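Local coordinates for sniffer CG10964-PA (Drosophila melanogaster, PDB 1SNY), which probably acts as an NADPH-dependent carbonyl reductase of the short-chain dehydrogenase/reductase family, binding NADP on a Rossmann fold, at residues L33-L44 with T237-T245. Numbering follows the deposited sequence.
With NAP (NADP nicotinamide-adenine-dinucleotide phosphate), chain B.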
loop_
_atom_site.group_PDB
_atom_site.type_symbol
_atom_site.label_atom_id
_atom_site.label_comp_id
_atom_site.label_asym_id
_atom_site.label_seq_id
_atom_site.Cartn_x
_atom_site.Cartn_y
_atom_site.Cartn_z
ATOM N N LEU A 33 -19.773 -0.261 11.040
ATOM C CA LEU A 33 -20.182 0.664 9.987
ATOM C C LEU A 33 -21.033 0.050 8.873
ATOM O O LEU A 33 -21.918 0.714 8.322
ATOM C CB LEU A 33 -18.939 1.342 9.389
ATOM C CG LEU A 33 -17.994 2.016 10.398
ATOM C CD1 LEU A 33 -16.837 2.679 9.664
ATOM C CD2 LEU A 33 -18.757 3.046 11.221
ATOM N N GLY A 34 -20.772 -1.210 8.539
ATOM C CA GLY A 34 -21.541 -1.858 7.492
ATOM C C GLY A 34 -23.009 -1.865 7.862
ATOM O O GLY A 34 -23.871 -1.460 7.079
ATOM N N LEU A 35 -23.288 -2.324 9.075
ATOM C CA LEU A 35 -24.652 -2.387 9.583
ATOM C C LEU A 35 -25.217 -0.981 9.762
ATOM O O LEU A 35 -26.398 -0.737 9.511
ATOM C CB LEU A 35 -24.666 -3.114 10.927
ATOM C CG LEU A 35 -26.009 -3.250 11.645
ATOM C CD1 LEU A 35 -26.945 -4.139 10.833
ATOM C CD2 LEU A 35 -25.777 -3.837 13.028
ATOM N N GLY A 36 -24.363 -0.063 10.205
ATOM C CA GLY A 36 -24.793 1.305 10.419
ATOM C C GLY A 36 -25.225 1.952 9.123
ATOM O O GLY A 36 -26.204 2.704 9.090
ATOM N N LEU A 37 -24.493 1.657 8.050
ATOM C CA LEU A 37 -24.801 2.210 6.739
ATOM C C LEU A 37 -26.127 1.662 6.243
ATOM O O LEU A 37 -26.932 2.397 5.679
ATOM C CB LEU A 37 -23.695 1.869 5.736
ATOM C CG LEU A 37 -22.340 2.563 5.898
ATOM C CD1 LEU A 37 -21.364 1.996 4.877
ATOM C CD2 LEU A 37 -22.497 4.065 5.702
ATOM N N VAL A 38 -26.347 0.365 6.441
ATOM C CA VAL A 38 -27.598 -0.260 6.016
ATOM C C VAL A 38 -28.772 0.507 6.617
ATOM O O VAL A 38 -29.659 0.964 5.897
ATOM C CB VAL A 38 -27.686 -1.731 6.483
ATOM C CG1 VAL A 38 -29.020 -2.330 6.074
ATOM C CG2 VAL A 38 -26.550 -2.533 5.888
ATOM N N LYS A 39 -28.763 0.661 7.937
ATOM C CA LYS A 39 -29.837 1.365 8.624
ATOM C C LYS A 39 -29.996 2.798 8.133
ATOM O O LYS A 39 -31.112 3.263 7.920
ATOM C CB LYS A 39 -29.594 1.360 10.135
ATOM C CG LYS A 39 -29.537 -0.028 10.750
ATOM C CD LYS A 39 -29.270 0.051 12.245
ATOM C CE LYS A 39 -29.153 -1.335 12.860
ATOM N NZ LYS A 39 -28.784 -1.262 14.303
ATOM N N ALA A 40 -28.882 3.498 7.954
ATOM C CA ALA A 40 -28.936 4.879 7.489
ATOM C C ALA A 40 -29.505 4.958 6.075
ATOM O O ALA A 40 -30.170 5.929 5.723
ATOM C CB ALA A 40 -27.548 5.500 7.526
ATOM N N LEU A 41 -29.233 3.938 5.266
ATOM C CA LEU A 41 -29.728 3.908 3.896
ATOM C C LEU A 41 -31.243 3.786 3.909
ATOM O O LEU A 41 -31.939 4.411 3.103
ATOM C CB LEU A 41 -29.112 2.733 3.133
ATOM C CG LEU A 41 -27.643 2.908 2.734
ATOM C CD1 LEU A 41 -27.071 1.584 2.271
ATOM C CD2 LEU A 41 -27.535 3.961 1.639
ATOM N N LEU A 42 -31.745 2.978 4.838
ATOM C CA LEU A 42 -33.178 2.765 4.986
ATOM C C LEU A 42 -33.897 4.040 5.430
ATOM O O LEU A 42 -34.943 4.389 4.885
ATOM C CB LEU A 42 -33.436 1.650 6.004
ATOM C CG LEU A 42 -32.862 0.278 5.646
ATOM C CD1 LEU A 42 -33.132 -0.708 6.770
ATOM C CD2 LEU A 42 -33.479 -0.209 4.348
ATOM N N ASN A 43 -33.332 4.736 6.413
ATOM C CA ASN A 43 -33.941 5.959 6.926
ATOM C C ASN A 43 -34.050 7.053 5.873
ATOM O O ASN A 43 -34.627 8.109 6.129
ATOM C CB ASN A 43 -33.149 6.503 8.120
ATOM C CG ASN A 43 -32.952 5.474 9.211
ATOM O OD1 ASN A 43 -33.834 4.656 9.479
ATOM N ND2 ASN A 43 -31.793 5.518 9.861
ATOM N N LEU A 44 -33.488 6.809 4.696
ATOM C CA LEU A 44 -33.540 7.792 3.620
ATOM C C LEU A 44 -34.960 7.902 3.074
ATOM O O LEU A 44 -35.676 6.905 2.978
ATOM C CB LEU A 44 -32.592 7.389 2.491
ATOM C CG LEU A 44 -31.104 7.331 2.840
ATOM C CD1 LEU A 44 -30.322 6.766 1.665
ATOM C CD2 LEU A 44 -30.612 8.725 3.201
ATOM N N THR A 237 -24.176 8.449 13.932
ATOM C CA THR A 237 -23.654 9.774 13.622
ATOM C C THR A 237 -22.734 9.720 12.409
ATOM O O THR A 237 -22.847 10.536 11.488
ATOM C CB THR A 237 -22.866 10.356 14.813
ATOM O OG1 THR A 237 -23.720 10.429 15.962
ATOM C CG2 THR A 237 -22.352 11.751 14.482
ATOM N N SER A 238 -21.817 8.758 12.415
ATOM C CA SER A 238 -20.877 8.607 11.316
ATOM C C SER A 238 -21.581 8.169 10.041
ATOM O O SER A 238 -21.538 8.871 9.031
ATOM C CB SER A 238 -19.792 7.585 11.675
ATOM O OG SER A 238 -18.918 7.375 10.579
ATOM N N THR A 239 -22.230 7.012 10.091
ATOM C CA THR A 239 -22.927 6.481 8.925
ATOM C C THR A 239 -23.989 7.434 8.384
ATOM O O THR A 239 -24.215 7.492 7.175
ATOM C CB THR A 239 -23.579 5.113 9.233
ATOM O OG1 THR A 239 -24.504 5.250 10.315
ATOM C CG2 THR A 239 -22.513 4.089 9.608
ATOM N N GLY A 240 -24.635 8.182 9.274
ATOM C CA GLY A 240 -25.646 9.122 8.832
ATOM C C GLY A 240 -25.010 10.164 7.933
ATOM O O GLY A 240 -25.493 10.440 6.831
ATOM N N GLN A 241 -23.907 10.741 8.397
ATOM C CA GLN A 241 -23.208 11.750 7.616
ATOM C C GLN A 241 -22.563 11.121 6.380
ATOM O O GLN A 241 -22.495 11.748 5.322
ATOM C CB GLN A 241 -22.142 12.435 8.472
ATOM C CG GLN A 241 -22.680 13.030 9.763
ATOM C CD GLN A 241 -21.632 13.827 10.519
ATOM O OE1 GLN A 241 -21.192 14.888 10.067
ATOM N NE2 GLN A 241 -21.221 13.315 11.676
ATOM N N ILE A 242 -22.091 9.883 6.513
ATOM C CA ILE A 242 -21.466 9.195 5.385
ATOM C C ILE A 242 -22.445 9.054 4.221
ATOM O O ILE A 242 -22.154 9.475 3.096
ATOM C CB ILE A 242 -20.958 7.792 5.785
ATOM C CG1 ILE A 242 -19.799 7.926 6.779
ATOM C CG2 ILE A 242 -20.517 7.024 4.538
ATOM C CD1 ILE A 242 -19.145 6.609 7.162
ATOM N N VAL A 243 -23.604 8.458 4.499
ATOM C CA VAL A 243 -24.637 8.274 3.483
ATOM C C VAL A 243 -24.969 9.625 2.863
ATOM O O VAL A 243 -25.208 9.733 1.661
ATOM C CB VAL A 243 -25.926 7.688 4.093
ATOM C CG1 VAL A 243 -27.034 7.646 3.038
ATOM C CG2 VAL A 243 -25.658 6.300 4.643
ATOM N N GLN A 244 -24.977 10.658 3.694
ATOM C CA GLN A 244 -25.274 12.004 3.229
ATOM C C GLN A 244 -24.129 12.520 2.360
ATOM O O GLN A 244 -24.352 13.074 1.287
ATOM C CB GLN A 244 -25.489 12.932 4.431
ATOM C CG GLN A 244 -26.485 14.050 4.181
ATOM C CD GLN A 244 -27.832 13.531 3.690
ATOM O OE1 GLN A 244 -28.476 12.704 4.345
ATOM N NE2 GLN A 244 -28.262 14.014 2.530
ATOM N N THR A 245 -22.900 12.320 2.825
ATOM C CA THR A 245 -21.719 12.770 2.094
ATOM C C THR A 245 -21.567 12.109 0.731
ATOM O O THR A 245 -21.329 12.784 -0.270
ATOM C CB THR A 245 -20.435 12.517 2.909
ATOM O OG1 THR A 245 -20.402 13.411 4.027
ATOM C CG2 THR A 245 -19.199 12.733 2.048
HETATM P PA NAP B . -15.570 -4.121 12.325
HETATM O O1A NAP B . -14.522 -4.978 12.713
HETATM O O2A NAP B . -16.734 -3.701 13.199
HETATM O O5B NAP B . -16.255 -4.680 10.993
HETATM C C5B NAP B . -15.422 -5.221 9.934
HETATM C C4B NAP B . -16.500 -5.848 8.995
HETATM O O4B NAP B . -15.752 -6.438 7.832
HETATM C C3B NAP B . -17.269 -7.072 9.587
HETATM O O3B NAP B . -18.603 -7.015 9.060
HETATM C C2B NAP B . -16.456 -8.251 9.096
HETATM O O2B NAP B . -17.109 -9.513 9.081
HETATM C C1B NAP B . -16.054 -7.802 7.672
HETATM N N9A NAP B . -14.939 -8.617 7.217
HETATM C C8A NAP B . -13.639 -8.749 7.664
HETATM N N7A NAP B . -12.917 -9.625 6.975
HETATM C C5A NAP B . -13.808 -10.090 6.020
HETATM C C6A NAP B . -13.628 -11.041 5.000
HETATM N N6A NAP B . -12.499 -11.741 4.720
HETATM N N1A NAP B . -14.736 -11.305 4.173
HETATM C C2A NAP B . -15.961 -10.645 4.364
HETATM N N3A NAP B . -16.165 -9.707 5.365
HETATM C C4A NAP B . -15.059 -9.463 6.166
HETATM O O3 NAP B . -14.951 -2.758 11.821
HETATM P PN NAP B . -15.581 -1.407 11.310
HETATM O O1N NAP B . -15.222 -0.300 12.212
HETATM O O2N NAP B . -17.033 -1.667 11.114
HETATM O O5D NAP B . -14.806 -1.179 9.947
HETATM C C5D NAP B . -15.548 -0.838 8.726
HETATM C C4D NAP B . -14.566 -0.253 7.727
HETATM O O4D NAP B . -14.193 1.088 8.137
HETATM C C3D NAP B . -13.213 -1.020 7.570
HETATM O O3D NAP B . -12.814 -1.076 6.180
HETATM C C2D NAP B . -12.269 -0.211 8.446
HETATM O O2D NAP B . -10.908 -0.390 8.124
HETATM C C1D NAP B . -12.731 1.176 8.209
HETATM N N1N NAP B . -12.496 2.167 9.283
HETATM C C2N NAP B . -13.031 2.092 10.609
HETATM C C3N NAP B . -12.702 3.126 11.499
HETATM C C7N NAP B . -13.250 3.097 12.932
HETATM O O7N NAP B . -12.928 4.024 13.652
HETATM N N7N NAP B . -14.018 2.125 13.345
HETATM C C4N NAP B . -11.844 4.246 11.092
HETATM C C5N NAP B . -11.346 4.264 9.766
HETATM C C6N NAP B . -11.662 3.230 8.846
HETATM P P2B NAP B . -17.062 -10.564 10.342
HETATM O O1X NAP B . -18.099 -10.051 11.346
HETATM O O2X NAP B . -17.456 -11.835 9.666
HETATM O O3X NAP B . -15.654 -10.524 10.917
#
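The peptide plane between Gly36 and Leu37 carries the side chain of Thr239 on one face: Thr239 CG2 stands 3.5 Å from Leu37 N, and the OG1 branch lies over the carbonyl end. Leu37 N and Gly36 O are taken up by the helix's own bonds, to Leu33 O and from Ala40 N. Thr239 is thus a knob in the hole formed by Leu33, Gly36, Leu37 and Ala40. With chi1 at 59°, its OG1 sits between backbone N and carbonyl carbon and bonds to Val235 O in its own helix, making no bond to Gly36 O.

Because Gly36 has no side chain, the axes can approach to 8.5 Å, crossing at -60°. Farther along, Val243 forks against the other segment. Its CG2 meets Ala40 CB at 3.5 Å; its CG1, anti to the backbone N, meets Leu44 tip to tip, 3.7 Å from Leu44 CD1. The side chains of Leu37 and Ile242 cross at about a right angle, Leu37 CD2 lying 3.7 Å from Ile242 CG2.

At the cofactor end, Leu33 N donates to NADP O2N (3.1 Å, 143°), while Leu33 CD1 lies 3.4 Å from O4D of the nicotinamide ribose. The helix start would also probably favour the pyrophosphate's negative charge. No hydrogen bond spans the two segments: van der Waals packing, of threonine on backbone and of aliphatic side chains on each other, joins this Rossmann-fold, cofactor-binding helix to helix 235-248.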